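Local coordinates for luciferase-like monooxygenase (Streptomyces bottropensis, PDB 7BIP), which probably acts as a flavin-dependent, luciferase-like monooxygenase in the biosynthesis of the aromatic polyketide rishirilide, at residues A[25-30]-A[338-343]; A[234-239]-A[344-349]. All blocks are in the same frame, centred on the assembly; numbering follows the deposited sequence.

Contact 1: A[25-30]-A[338-343]; sequences SLRLAE and TMRLFA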
loop_
_atom_site.group_PDB
_atom_site.type_symbol
_atom_site.label_atom_id
_atom_site.label_comp_id
_atom_site.label_asym_id
_atom_site.label_seq_id
_atom_site.Cartn_x
_atom_site.Cartn_y
_atom_site.Cartn_z
ATOM N N SER A 25 -6.908 6.822 -13.176
ATOM C CA SER A 25 -6.653 7.616 -11.981
ATOM C C SER A 25 -5.180 7.981 -11.855
ATOM O O SER A 25 -4.850 9.095 -11.427
ATOM C CB SER A 25 -7.123 6.863 -10.738
ATOM O OG SER A 25 -8.524 7.006 -10.611
ATOM N N LEU A 26 -4.276 7.048 -12.173
ATOM C CA LEU A 26 -2.856 7.390 -12.118
ATOM C C LEU A 26 -2.500 8.458 -13.152
ATOM O O LEU A 26 -1.653 9.322 -12.894
ATOM C CB LEU A 26 -1.985 6.141 -12.311
ATOM C CG LEU A 26 -1.955 5.193 -11.110
ATOM C CD1 LEU A 26 -1.278 3.875 -11.477
ATOM C CD2 LEU A 26 -1.252 5.838 -9.912
ATOM N N ARG A 27 -3.141 8.426 -14.323
ATOM C CA ARG A 27 -2.873 9.461 -15.317
ATOM C C ARG A 27 -3.396 10.820 -14.858
ATOM O O ARG A 27 -2.760 11.850 -15.121
ATOM C CB ARG A 27 -3.479 9.067 -16.664
ATOM C CG ARG A 27 -3.294 10.089 -17.785
ATOM C CD ARG A 27 -1.842 10.523 -17.935
ATOM N NE ARG A 27 -1.736 11.729 -18.765
ATOM C CZ ARG A 27 -0.738 12.597 -18.694
ATOM N NH1 ARG A 27 0.256 12.401 -17.836
ATOM N NH2 ARG A 27 -0.730 13.664 -19.483
ATOM N N LEU A 28 -4.545 10.845 -14.158
ATOM C CA LEU A 28 -5.028 12.108 -13.601
ATOM C C LEU A 28 -4.096 12.625 -12.509
ATOM O O LEU A 28 -3.906 13.841 -12.368
ATOM C CB LEU A 28 -6.453 11.946 -13.063
ATOM C CG LEU A 28 -7.501 11.639 -14.142
ATOM C CD1 LEU A 28 -8.804 11.203 -13.523
ATOM C CD2 LEU A 28 -7.731 12.844 -15.050
ATOM N N ALA A 29 -3.532 11.720 -11.709
ATOM C CA ALA A 29 -2.513 12.124 -10.743
ATOM C C ALA A 29 -1.304 12.743 -11.443
ATOM O O ALA A 29 -0.765 13.758 -10.981
ATOM C CB ALA A 29 -2.097 10.916 -9.899
ATOM N N GLU A 30 -0.867 12.148 -12.560
ATOM C CA GLU A 30 0.213 12.740 -13.361
ATOM C C GLU A 30 -0.178 14.111 -13.895
ATOM O O GLU A 30 0.632 15.045 -13.887
ATOM C CB GLU A 30 0.569 11.813 -14.526
ATOM C CG GLU A 30 1.287 10.517 -14.103
ATOM C CD GLU A 30 1.402 9.513 -15.248
ATOM O OE1 GLU A 30 0.951 9.828 -16.366
ATOM O OE2 GLU A 30 1.949 8.408 -15.045
ATOM N N THR A 338 -11.815 18.878 -17.220
ATOM C CA THR A 338 -12.080 19.644 -16.008
ATOM C C THR A 338 -10.784 20.155 -15.408
ATOM O O THR A 338 -10.671 21.334 -15.051
ATOM C CB THR A 338 -12.826 18.778 -14.985
ATOM O OG1 THR A 338 -14.159 18.526 -15.439
ATOM C CG2 THR A 338 -12.889 19.474 -13.620
ATOM N N MET A 339 -9.781 19.277 -15.300
ATOM C CA MET A 339 -8.526 19.692 -14.689
ATOM C C MET A 339 -7.805 20.716 -15.555
ATOM O O MET A 339 -7.259 21.694 -15.033
ATOM C CB MET A 339 -7.645 18.474 -14.425
ATOM C CG MET A 339 -8.192 17.588 -13.317
ATOM S SD MET A 339 -7.236 16.075 -13.199
ATOM C CE MET A 339 -5.642 16.707 -12.698
ATOM N N ARG A 340 -7.803 20.516 -16.879
ATOM C CA ARG A 340 -7.120 21.457 -17.765
ATOM C C ARG A 340 -7.783 22.829 -17.742
ATOM O O ARG A 340 -7.091 23.855 -17.728
ATOM C CB ARG A 340 -7.072 20.901 -19.188
ATOM C CG ARG A 340 -6.133 19.712 -19.324
ATOM C CD ARG A 340 -5.737 19.425 -20.765
ATOM N NE ARG A 340 -4.733 18.364 -20.821
ATOM C CZ ARG A 340 -5.004 17.094 -21.104
ATOM N NH1 ARG A 340 -6.251 16.725 -21.373
ATOM N NH2 ARG A 340 -4.028 16.195 -21.125
ATOM N N LEU A 341 -9.120 22.878 -17.723
ATOM C CA LEU A 341 -9.797 24.171 -17.677
ATOM C C LEU A 341 -9.554 24.866 -16.344
ATOM O O LEU A 341 -9.349 26.084 -16.299
ATOM C CB LEU A 341 -11.297 23.989 -17.927
ATOM C CG LEU A 341 -11.713 23.684 -19.368
ATOM C CD1 LEU A 341 -13.210 23.327 -19.426
ATOM C CD2 LEU A 341 -11.398 24.847 -20.306
ATOM N N PHE A 342 -9.567 24.106 -15.247
ATOM C CA PHE A 342 -9.294 24.700 -13.949
ATOM C C PHE A 342 -7.880 25.252 -13.902
ATOM O O PHE A 342 -7.653 26.353 -13.396
ATOM C CB PHE A 342 -9.504 23.668 -12.836
ATOM C CG PHE A 342 -9.685 24.275 -11.476
ATOM C CD1 PHE A 342 -10.952 24.417 -10.928
ATOM C CD2 PHE A 342 -8.591 24.719 -10.742
ATOM C CE1 PHE A 342 -11.122 24.987 -9.677
ATOM C CE2 PHE A 342 -8.769 25.285 -9.486
ATOM C CZ PHE A 342 -10.031 25.423 -8.964
ATOM N N ALA A 343 -6.919 24.502 -14.437
ATOM C CA ALA A 343 -5.528 24.938 -14.389
ATOM C C ALA A 343 -5.307 26.197 -15.218
ATOM O O ALA A 343 -4.561 27.096 -14.809
ATOM C CB ALA A 343 -4.616 23.809 -14.866
#
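M339 lays the thioether end of its side chain against L28, touching both a methyl branch and the backbone carbonyl. Its SD sits 3.8 Å from L28 CD2, while CE lies 3.4 Å from L28 O, so the polarised methyl group is turned to the carbonyl and the sulfur to the hydrocarbon. A bend at chi3 (65°) brings this about by folding CE back from the extended run of CB, CG and SD. The two side chains meet at a slant, and both residues are buried, with L28 also resting on L7 and I326, and M339 on L31 and A32. With the CA atoms of L28 and M339 8.4 Å apart, the backbones keep their distance, and M339 spans it to reach both the side chain and the carbonyl of L28. The helices belong to the outer layer of the TIM barrel characteristic of luciferase-like monooxygenases: helix 18-35 follows the strand at 2-6, helix 332-345 follows the strand at 320-324, and those strands pair in parallel. Nearer the surface, R27 and R340 approach to 4.5 Å between their NH2 atoms, a like-charge pair with no bond between them. R27 is steadied from its own helix, where NH1 donates to E30 OE1 at 3.0 Å and 158°, nearly in the guanidinium plane and onto the anti lone pair. E34 forms a second salt bridge with NH1, while R67 takes up the other oxygen of E30.

Contact 2: A[234-239]-A[344-349]; sequences CYLAED and EHLLPH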
loop_
_atom_site.group_PDB
_atom_site.type_symbol
_atom_site.label_atom_id
_atom_site.label_comp_id
_atom_site.label_asym_id
_atom_site.label_seq_id
_atom_site.Cartn_x
_atom_site.Cartn_y
_atom_site.Cartn_z
ATOM N N CYS A 234 -16.515 18.378 -8.746
ATOM C CA CYS A 234 -16.073 19.429 -9.653
ATOM C C CYS A 234 -16.154 18.936 -11.087
ATOM O O CYS A 234 -15.620 17.869 -11.412
ATOM C CB CYS A 234 -14.642 19.872 -9.309
ATOM S SG CYS A 234 -14.027 21.147 -10.397
ATOM N N TYR A 235 -16.823 19.713 -11.937
ATOM C CA TYR A 235 -16.905 19.404 -13.360
ATOM C C TYR A 235 -16.938 20.722 -14.114
ATOM O O TYR A 235 -17.813 21.555 -13.855
ATOM C CB TYR A 235 -18.154 18.556 -13.673
ATOM C CG TYR A 235 -18.170 18.006 -15.079
ATOM C CD1 TYR A 235 -17.870 16.677 -15.321
ATOM C CD2 TYR A 235 -18.468 18.817 -16.162
ATOM C CE1 TYR A 235 -17.875 16.168 -16.613
ATOM C CE2 TYR A 235 -18.471 18.328 -17.444
ATOM C CZ TYR A 235 -18.171 17.000 -17.664
ATOM O OH TYR A 235 -18.171 16.491 -18.943
ATOM N N LEU A 236 -15.999 20.912 -15.046
ATOM C CA LEU A 236 -15.923 22.140 -15.829
ATOM C C LEU A 236 -16.062 21.826 -17.309
ATOM O O LEU A 236 -15.532 20.820 -17.792
ATOM C CB LEU A 236 -14.592 22.871 -15.586
ATOM C CG LEU A 236 -14.481 23.829 -14.396
ATOM C CD1 LEU A 236 -14.695 23.123 -13.080
ATOM C CD2 LEU A 236 -13.116 24.543 -14.386
ATOM N N ALA A 237 -16.767 22.700 -18.027
ATOM C CA ALA A 237 -16.780 22.676 -19.483
ATOM C C ALA A 237 -16.959 24.107 -19.966
ATOM O O ALA A 237 -17.464 24.960 -19.234
ATOM C CB ALA A 237 -17.886 21.767 -20.032
ATOM N N GLU A 238 -16.523 24.374 -21.207
ATOM C CA GLU A 238 -16.717 25.712 -21.770
ATOM C C GLU A 238 -18.195 26.054 -21.887
ATOM O O GLU A 238 -18.582 27.227 -21.743
ATOM C CB GLU A 238 -16.046 25.818 -23.148
ATOM C CG GLU A 238 -14.517 25.752 -23.106
ATOM C CD GLU A 238 -13.879 27.100 -22.768
ATOM O OE1 GLU A 238 -14.617 28.041 -22.401
ATOM O OE2 GLU A 238 -12.637 27.219 -22.866
ATOM N N ASP A 239 -19.023 25.048 -22.176
ATOM C CA ASP A 239 -20.475 25.176 -22.203
ATOM C C ASP A 239 -20.995 24.813 -20.813
ATOM O O ASP A 239 -20.974 23.642 -20.421
ATOM C CB ASP A 239 -21.049 24.268 -23.290
ATOM C CG ASP A 239 -22.573 24.223 -23.300
ATOM O OD1 ASP A 239 -23.221 24.919 -22.485
ATOM O OD2 ASP A 239 -23.131 23.484 -24.144
ATOM N N GLU A 344 -5.942 26.285 -16.386
ATOM C CA GLU A 344 -5.712 27.434 -17.258
ATOM C C GLU A 344 -6.424 28.686 -16.759
ATOM O O GLU A 344 -5.870 29.793 -16.831
ATOM C CB GLU A 344 -6.167 27.106 -18.679
ATOM C CG GLU A 344 -5.751 28.158 -19.703
ATOM C CD GLU A 344 -6.325 27.906 -21.086
ATOM O OE1 GLU A 344 -7.324 27.160 -21.193
ATOM O OE2 GLU A 344 -5.778 28.457 -22.068
ATOM N N HIS A 345 -7.650 28.537 -16.256
ATOM C CA HIS A 345 -8.503 29.688 -16.009
ATOM C C HIS A 345 -8.610 30.083 -14.546
ATOM O O HIS A 345 -8.973 31.230 -14.260
ATOM C CB HIS A 345 -9.909 29.424 -16.561
ATOM C CG HIS A 345 -9.949 29.311 -18.050
ATOM N ND1 HIS A 345 -10.036 28.100 -18.704
ATOM C CD2 HIS A 345 -9.893 30.257 -19.015
ATOM C CE1 HIS A 345 -10.042 28.308 -20.009
ATOM N NE2 HIS A 345 -9.953 29.607 -20.224
ATOM N N LEU A 346 -8.305 29.185 -13.614
ATOM C CA LEU A 346 -8.567 29.455 -12.205
ATOM C C LEU A 346 -7.313 29.395 -11.350
ATOM O O LEU A 346 -7.078 30.300 -10.537
ATOM C CB LEU A 346 -9.612 28.460 -11.678
ATOM C CG LEU A 346 -10.979 28.713 -12.328
ATOM C CD1 LEU A 346 -11.955 27.599 -12.054
ATOM C CD2 LEU A 346 -11.517 30.025 -11.819
ATOM N N LEU A 347 -6.506 28.351 -11.509
ATOM C CA LEU A 347 -5.279 28.224 -10.728
ATOM C C LEU A 347 -4.410 29.480 -10.714
ATOM O O LEU A 347 -3.921 29.836 -9.630
ATOM C CB LEU A 347 -4.465 27.029 -11.242
ATOM C CG LEU A 347 -4.661 25.684 -10.550
ATOM C CD1 LEU A 347 -3.580 24.713 -11.037
ATOM C CD2 LEU A 347 -4.621 25.833 -9.032
ATOM N N PRO A 348 -4.162 30.176 -11.833
ATOM C CA PRO A 348 -3.274 31.351 -11.761
ATOM C C PRO A 348 -3.775 32.452 -10.844
ATOM O O PRO A 348 -2.957 33.156 -10.239
ATOM C CB PRO A 348 -3.209 31.831 -13.219
ATOM C CG PRO A 348 -3.469 30.613 -14.018
ATOM C CD PRO A 348 -4.510 29.864 -13.230
ATOM N N HIS A 349 -5.091 32.627 -10.717
ATOM C CA HIS A 349 -5.629 33.741 -9.948
ATOM C C HIS A 349 -5.615 33.502 -8.441
ATOM O O HIS A 349 -5.787 34.461 -7.681
ATOM C CB HIS A 349 -7.050 34.062 -10.421
ATOM C CG HIS A 349 -7.174 34.205 -11.909
ATOM N ND1 HIS A 349 -6.858 33.191 -12.788
ATOM C CD2 HIS A 349 -7.564 35.254 -12.672
ATOM C CE1 HIS A 349 -7.055 33.605 -14.027
ATOM N NE2 HIS A 349 -7.485 34.853 -13.984
#
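The ND1 atom of H345, whose ring lies beside the side chain of E238, is hydrogen-bonded to the backbone O of L341, one helical turn earlier. That bond fixes the rotation of the imidazole and leaves its CE1 corner near the carboxylate: E238 OE2 lies 4.0 Å from H345 CE1. The carboxylate and ring planes stand 84° apart, and the oxygen approaches the ring obliquely. A bend at chi2 (-82°) swings the carboxylate of E238, in the loop after the strand, toward H345. On the ring's own helix, E344 CG covers one imidazole face, 4.3 Å above the plane. Deeper in the fold, L236 and L346 reach for each other tip to tip, with CD2 of L236 4.0 Å from CD1 of L346. Both leucines are buried: L236 also packs on L341 and F342, and L346 on V305 and R306 of helix 302-316. The contact thus joins the end of strand 228-236 to the point where helix 332-345 finishes, L346 being the first residue to leave helical geometry. Just beyond E238, D239 is the N-cap of helix 240-262, with OD1 accepting from Q241 N. E238 OE2 stays 4.5 Å from H345 NE2 without a bond, so any effect is probably electrostatic and may modestly favour the doubly protonated, cationic imidazole.

Overall arrangement
Contacts 1 and 2 lie with centres about 11 Å apart, on the same side of the chain's centre, and share helix 332-345: residues 338-343 meet the first long helix, and 344-349 meet the end of strand 228-236. Along the chain the segments alternate, 25-30, 234-239, 338-343 and then 344-349. Direct links also join the two contacts: a probable hydrogen bond of 3.0 Å runs between T338 OG1 and L236 N, and another of 3.0 Å between F342 O and L347 N. As a worked example of how a barrel's outer layer is joined, helix 332-345 packs on both helix 18-35 and the end of strand 228-236, following strand 320-324, which pairs with 2-6 to close the ring.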